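Local coordinates for protein LBCATS-a (Synthetic construct, PDB 5EY5) that probably serves as a tryptophan synthase alpha chain, cleaving indole-3-glycerol phosphate to indole and glyceraldehyde 3-phosphate in a TIM barrel, and here binds sn-glycerol-3-phosphate, at residues E9-K13 with K14-A18; F114-E117 with C118-G122; D29-T32 with T33-V37. All coordinates share one frame; numbering follows the deposited sequence.

Contact 1. Residues E9-K13 with K14-A18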
# COMPACT_ATOMS: atom_id res chain seq x y z
N GLU A 9 35.46 -50.14 22.96
CA GLU A 9 35.90 -51.25 23.79
C GLU A 9 37.41 -51.21 23.99
O GLU A 9 37.90 -51.45 25.10
CB GLU A 9 35.48 -52.57 23.16
CG GLU A 9 36.04 -53.83 23.84
CD GLU A 9 35.44 -54.08 25.22
OE1 GLU A 9 34.66 -53.22 25.69
OE2 GLU A 9 35.74 -55.13 25.83
N GLU A 10 38.17 -50.91 22.94
CA GLU A 10 39.62 -50.87 23.08
C GLU A 10 40.06 -49.74 24.00
O GLU A 10 40.93 -49.94 24.86
CB GLU A 10 40.28 -50.77 21.70
CG GLU A 10 40.17 -52.06 20.89
CD GLU A 10 40.73 -53.28 21.66
OE1 GLU A 10 41.86 -53.20 22.17
OE2 GLU A 10 40.03 -54.31 21.75
N LEU A 11 39.45 -48.56 23.86
CA LEU A 11 39.77 -47.44 24.75
C LEU A 11 39.44 -47.78 26.20
O LEU A 11 40.23 -47.48 27.11
CB LEU A 11 39.01 -46.18 24.30
CG LEU A 11 39.37 -45.64 22.91
CD1 LEU A 11 38.22 -44.82 22.36
CD2 LEU A 11 40.64 -44.81 22.95
N LYS A 12 38.28 -48.38 26.43
CA LYS A 12 37.91 -48.83 27.77
C LYS A 12 38.99 -49.73 28.37
O LYS A 12 39.39 -49.57 29.53
CB LYS A 12 36.56 -49.56 27.73
CG LYS A 12 36.28 -50.38 28.96
CD LYS A 12 34.88 -50.97 28.95
CE LYS A 12 33.80 -49.89 28.88
NZ LYS A 12 32.46 -50.41 29.33
N LYS A 13 39.50 -50.68 27.59
CA LYS A 13 40.53 -51.55 28.15
C LYS A 13 41.84 -50.82 28.41
O LYS A 13 42.61 -51.27 29.26
CB LYS A 13 40.74 -52.75 27.23
CG LYS A 13 39.82 -53.92 27.58
CD LYS A 13 38.98 -54.35 26.40
CE LYS A 13 39.82 -55.11 25.39
NZ LYS A 13 38.96 -55.87 24.44
N LYS A 14 42.09 -49.71 27.73
CA LYS A 14 43.30 -48.92 27.91
C LYS A 14 43.13 -47.80 28.93
O LYS A 14 44.11 -47.10 29.22
CB LYS A 14 43.74 -48.32 26.57
CG LYS A 14 44.13 -49.36 25.54
CD LYS A 14 44.26 -48.77 24.13
CE LYS A 14 44.33 -49.90 23.11
NZ LYS A 14 45.02 -49.51 21.86
N GLY A 15 41.94 -47.59 29.47
CA GLY A 15 41.70 -46.46 30.36
C GLY A 15 41.74 -45.11 29.66
O GLY A 15 42.22 -44.13 30.25
N GLU A 16 41.25 -45.03 28.43
CA GLU A 16 41.36 -43.82 27.61
C GLU A 16 40.00 -43.31 27.16
O GLU A 16 38.97 -43.99 27.28
CB GLU A 16 42.26 -44.08 26.40
CG GLU A 16 43.69 -44.39 26.78
CD GLU A 16 44.49 -44.98 25.64
OE1 GLU A 16 43.95 -45.05 24.51
OE2 GLU A 16 45.64 -45.38 25.88
N LYS A 17 40.00 -42.09 26.62
CA LYS A 17 38.79 -41.38 26.20
C LYS A 17 38.83 -41.14 24.70
O LYS A 17 39.90 -40.85 24.14
CB LYS A 17 38.66 -40.04 26.94
CG LYS A 17 38.64 -40.14 28.44
CD LYS A 17 37.44 -40.93 28.90
CE LYS A 17 37.31 -40.89 30.41
NZ LYS A 17 36.11 -41.65 30.83
N ALA A 18 37.68 -41.26 24.05
CA ALA A 18 37.60 -41.09 22.61
C ALA A 18 37.64 -39.61 22.24
O ALA A 18 36.86 -38.81 22.77
CB ALA A 18 36.33 -41.72 22.04

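Contact 2. Residues F114-E117 with C118-G122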
# COMPACT_ATOMS: atom_id res chain seq x y z
N PHE A 114 21.04 -45.90 0.52
CA PHE A 114 22.07 -45.11 1.18
C PHE A 114 22.79 -45.92 2.25
O PHE A 114 24.02 -45.92 2.33
CB PHE A 114 21.46 -43.84 1.78
CG PHE A 114 22.40 -43.11 2.69
CD1 PHE A 114 23.40 -42.32 2.18
CD2 PHE A 114 22.30 -43.25 4.05
CE1 PHE A 114 24.27 -41.66 3.01
CE2 PHE A 114 23.19 -42.60 4.90
CZ PHE A 114 24.16 -41.80 4.37
N VAL A 115 22.02 -46.62 3.09
CA VAL A 115 22.62 -47.47 4.11
C VAL A 115 23.40 -48.61 3.46
O VAL A 115 24.46 -49.01 3.96
CB VAL A 115 21.54 -47.99 5.07
CG1 VAL A 115 22.17 -48.73 6.23
CG2 VAL A 115 20.69 -46.84 5.57
N LYS A 116 22.89 -49.16 2.36
CA LYS A 116 23.64 -50.20 1.66
C LYS A 116 24.98 -49.67 1.16
O LYS A 116 26.02 -50.32 1.32
CB LYS A 116 22.82 -50.77 0.49
CG LYS A 116 23.45 -51.98 -0.18
CD LYS A 116 22.75 -52.33 -1.50
CE LYS A 116 23.42 -53.52 -2.18
NZ LYS A 116 22.85 -53.81 -3.53
N GLU A 117 24.99 -48.48 0.56
CA GLU A 117 26.25 -47.89 0.12
C GLU A 117 27.15 -47.56 1.31
O GLU A 117 28.38 -47.65 1.19
CB GLU A 117 25.99 -46.64 -0.71
CG GLU A 117 27.24 -45.90 -1.12
CD GLU A 117 27.92 -46.51 -2.34
OE1 GLU A 117 28.24 -45.74 -3.28
OE2 GLU A 117 28.12 -47.74 -2.37
N CYS A 118 26.57 -47.20 2.46
CA CYS A 118 27.38 -47.01 3.66
C CYS A 118 28.15 -48.27 4.00
O CYS A 118 29.36 -48.23 4.24
CB CYS A 118 26.51 -46.59 4.84
SG CYS A 118 26.08 -44.85 4.85
N ALA A 119 27.45 -49.41 4.02
CA ALA A 119 28.08 -50.66 4.42
C ALA A 119 29.13 -51.10 3.41
O ALA A 119 30.15 -51.66 3.80
CB ALA A 119 27.03 -51.75 4.61
N GLU A 120 28.91 -50.82 2.13
CA GLU A 120 29.87 -51.29 1.14
C GLU A 120 31.08 -50.37 1.07
O GLU A 120 32.21 -50.84 0.85
CB GLU A 120 29.20 -51.40 -0.23
CG GLU A 120 27.92 -52.22 -0.22
CD GLU A 120 27.45 -52.59 -1.61
OE1 GLU A 120 27.50 -53.79 -1.95
OE2 GLU A 120 27.06 -51.68 -2.36
N ALA A 121 30.88 -49.07 1.25
CA ALA A 121 32.01 -48.15 1.23
C ALA A 121 32.85 -48.24 2.50
O ALA A 121 34.08 -48.08 2.44
CB ALA A 121 31.53 -46.72 1.03
N GLY A 122 32.23 -48.49 3.64
CA GLY A 122 32.97 -48.62 4.88
C GLY A 122 32.66 -47.50 5.84
O GLY A 122 33.54 -47.00 6.55

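Contact 3. Residues D29-T32 with T33-V37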
# COMPACT_ATOMS: atom_id res chain seq x y z
N ASP A 29 38.22 -28.98 -0.41
CA ASP A 29 37.91 -29.91 -1.49
C ASP A 29 38.17 -31.31 -0.97
O ASP A 29 38.75 -31.48 0.10
CB ASP A 29 38.72 -29.61 -2.76
CG ASP A 29 40.22 -29.67 -2.53
OD1 ASP A 29 40.67 -30.53 -1.75
OD2 ASP A 29 40.95 -28.86 -3.13
N LEU A 30 37.76 -32.31 -1.75
CA LEU A 30 37.76 -33.68 -1.21
C LEU A 30 39.16 -34.25 -1.09
O LEU A 30 39.43 -35.04 -0.16
CB LEU A 30 36.89 -34.59 -2.08
CG LEU A 30 35.41 -34.59 -1.72
CD1 LEU A 30 34.61 -35.49 -2.67
CD2 LEU A 30 35.21 -35.02 -0.26
N GLU A 31 40.06 -33.89 -2.00
CA GLU A 31 41.46 -34.27 -1.84
C GLU A 31 42.01 -33.76 -0.51
O GLU A 31 42.74 -34.47 0.19
CB GLU A 31 42.29 -33.74 -3.01
CG GLU A 31 43.77 -33.49 -2.67
CD GLU A 31 44.52 -34.74 -2.20
OE1 GLU A 31 45.52 -34.59 -1.45
OE2 GLU A 31 44.13 -35.87 -2.56
N THR A 32 41.65 -32.54 -0.13
CA THR A 32 42.14 -32.00 1.13
C THR A 32 41.46 -32.68 2.32
O THR A 32 42.10 -32.86 3.37
CB THR A 32 41.92 -30.48 1.18
OG1 THR A 32 42.59 -29.89 0.06
CG2 THR A 32 42.48 -29.89 2.47
N THR A 33 40.19 -33.07 2.17
CA THR A 33 39.53 -33.85 3.20
C THR A 33 40.27 -35.15 3.46
O THR A 33 40.54 -35.51 4.62
CB THR A 33 38.08 -34.16 2.79
OG1 THR A 33 37.38 -32.95 2.46
CG2 THR A 33 37.36 -34.87 3.92
N LEU A 34 40.53 -35.91 2.40
CA LEU A 34 41.32 -37.12 2.50
C LEU A 34 42.62 -36.88 3.27
O LEU A 34 42.91 -37.57 4.25
CB LEU A 34 41.63 -37.64 1.09
CG LEU A 34 42.18 -39.06 1.01
CD1 LEU A 34 41.28 -39.97 1.84
CD2 LEU A 34 42.21 -39.49 -0.43
N GLU A 35 43.43 -35.92 2.80
CA GLU A 35 44.64 -35.55 3.54
C GLU A 35 44.32 -35.26 5.01
O GLU A 35 45.06 -35.69 5.90
CB GLU A 35 45.30 -34.34 2.90
CG GLU A 35 46.19 -34.65 1.71
CD GLU A 35 47.29 -33.61 1.52
OE1 GLU A 35 47.03 -32.57 0.88
OE2 GLU A 35 48.42 -33.85 2.02
N LEU A 36 43.22 -34.56 5.27
CA LEU A 36 42.86 -34.20 6.65
C LEU A 36 42.50 -35.43 7.47
O LEU A 36 42.97 -35.58 8.61
CB LEU A 36 41.70 -33.20 6.65
CG LEU A 36 42.13 -31.81 6.18
CD1 LEU A 36 40.93 -30.89 5.98
CD2 LEU A 36 43.14 -31.20 7.15
N VAL A 37 41.68 -36.33 6.91
CA VAL A 37 41.36 -37.57 7.61
C VAL A 37 42.63 -38.30 8.00
O VAL A 37 42.80 -38.73 9.15
CB VAL A 37 40.45 -38.46 6.75
CG1 VAL A 37 40.21 -39.80 7.46
CG2 VAL A 37 39.13 -37.73 6.45

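Contact 1. Residues E9-K13 with K14-A18
E16 N gives L11 O a nearly straight bond (3.0 Å, N-H...O 167°), coming from above the carbonyl plane. One residue earlier, G15 N reaches K12 O at 3.2 Å, again from well above the carbonyl plane. K14 N lies between two acceptors and is only weakly bonded to each, E10 O and L11 O.

The bonds from E16 N and G15 N, the one spanning the other, make a Schellman motif, which closes helix 3-14 and turns the chain into strand 18-24, the first of the TIM barrel. G15 leaves the helix with a phi of 69°, a value that glycine, lacking a CB, adopts easily.

The apolar contact is made by L11, a buried leucine whose two branches divide the work. Its CD1 packs 3.6 Å from A18 CB; alanine, with only a methyl, lets the first residue of the strand come close to L11. L11 CD2 lies against the E16 side chain, 3.7 Å from E16 OE1, and the two chains cross at about a right angle.

Charged groups occupy the outer surface. K13, its chain bent at chi2 and chi3, curls back along the helix to put NZ 3.3 Å from E10 OE2 and 3.6 Å from E9 OE2, forming a salt-bridge network. With CG beside its own backbone N (chi1 -64°), K14 runs its aliphatic chain past the helix end, and K14 CG lies 3.3 Å from E10 O.

Contact 2. Residues F114-E117 with C118-G122
F114 to A121 form the last two turns of helix 111-121, and four successive i to i+4 bonds join the segments: C118 N to F114 O, A119 N to V115 O, E120 N to K116 O and A121 N to E117 O. All run 2.9 to 3.0 Å. The helix ends at G122, whose positive phi suits a residue without a CB.

On the buried side, C118 SG stands over one face of the F114 ring, 3.9 Å from the ring centroid and 24° off its normal, displaced toward the CZ–CE2 side of the rim. F114 has CG anti to its N (chi1 169°), and C118 has SG beside its own, which brings ring and sulfur together. Both also pack on L126 of strand 125-127. On the outer side, the extended K116 and E120 chains cross at an oblique angle, E120 CG resting 3.1 Å from K116 O.

E117 OE2 and E120 OE2 come within 4.1 Å, their carboxylates turned 45° apart. R86 offers E117 OE1 a long, weak ion pair, and K116 NZ is 4.9 Å from E120 OE2; both positive charges would be expected to offset the mutual repulsion of the two glutamates.

Contact 3. Residues D29-T32 with T33-V37
T33 N bonds to D29 O at 3.0 Å, the first of the i to i+4 bonds that start helix 30-42. L34 N to L30 O and E35 N to E31 O follow, and then L36 N to T32 O, the shortest of the four at 2.8 Å.

The amides of a helix's first turn have no carbonyl behind them, and D29, as N-cap, supplies one acceptor. Its OD1 takes two bonds from a single residue: T32 N, at 2.8 Å and nearly in line with the carboxylate C-O, and T32 OG1, at 2.7 Å from above the carboxylate plane. With OG1 set beside its own N (chi1 -58°), T32 presents hydroxyl and amide to the same oxygen, which holds the aspartate in place; the negative charge would also suit the positive end of the helix dipole. T32 CG2 meanwhile runs alongside L36, 4.0 Å from its CD1.

T33 is buried, and threonine serves there because its hydroxyl bonds to G26 N in the preceding loop while its carbon branch faces apolar neighbours. L30 lies side by side with it, pointing the same way.

Among the acidic groups, E31 OE1 lies against E35 CG at 3.2 Å and also sits 3.4 Å from E35 OE1, a like-charged pair whose carboxylates are 35° apart. Their repulsion may raise the affinity of one of them for a proton.

This helix is the crossover of the beta-alpha-beta unit from strand 18-24 to strand 48-51. T33 packs on I23 and L50 of those two strands, L36 also on I23 and V37 on I48 and L50; L30, T33, L34 and V37 also meet helix 78-91, through K80, M84 and L88.

The three contacts follow one another as 9-18, 29-37 and 114-122, and none touches another. Contact 1 lies about 27 Å, centre to centre, from both contact 2 and contact 3; contacts 2 and 3 are closer, with centres about 20 Å apart and nearest atoms about 10 Å apart. Strand 18-24 runs from the end of contact 1 toward the helix of contact 3, while helix 78-91 lies between contacts 2 and 3, meeting L34 through L88 and C118 through F82. Their helical parts are on the outer layer of the barrel, contact 1 running on into the strand, and the contact centres lie about 16 to 18 Å from the chain centre. The bound sn-glycerol-3-phosphate is about 13 Å from the A18 side chain, and its pocket includes none of their residues.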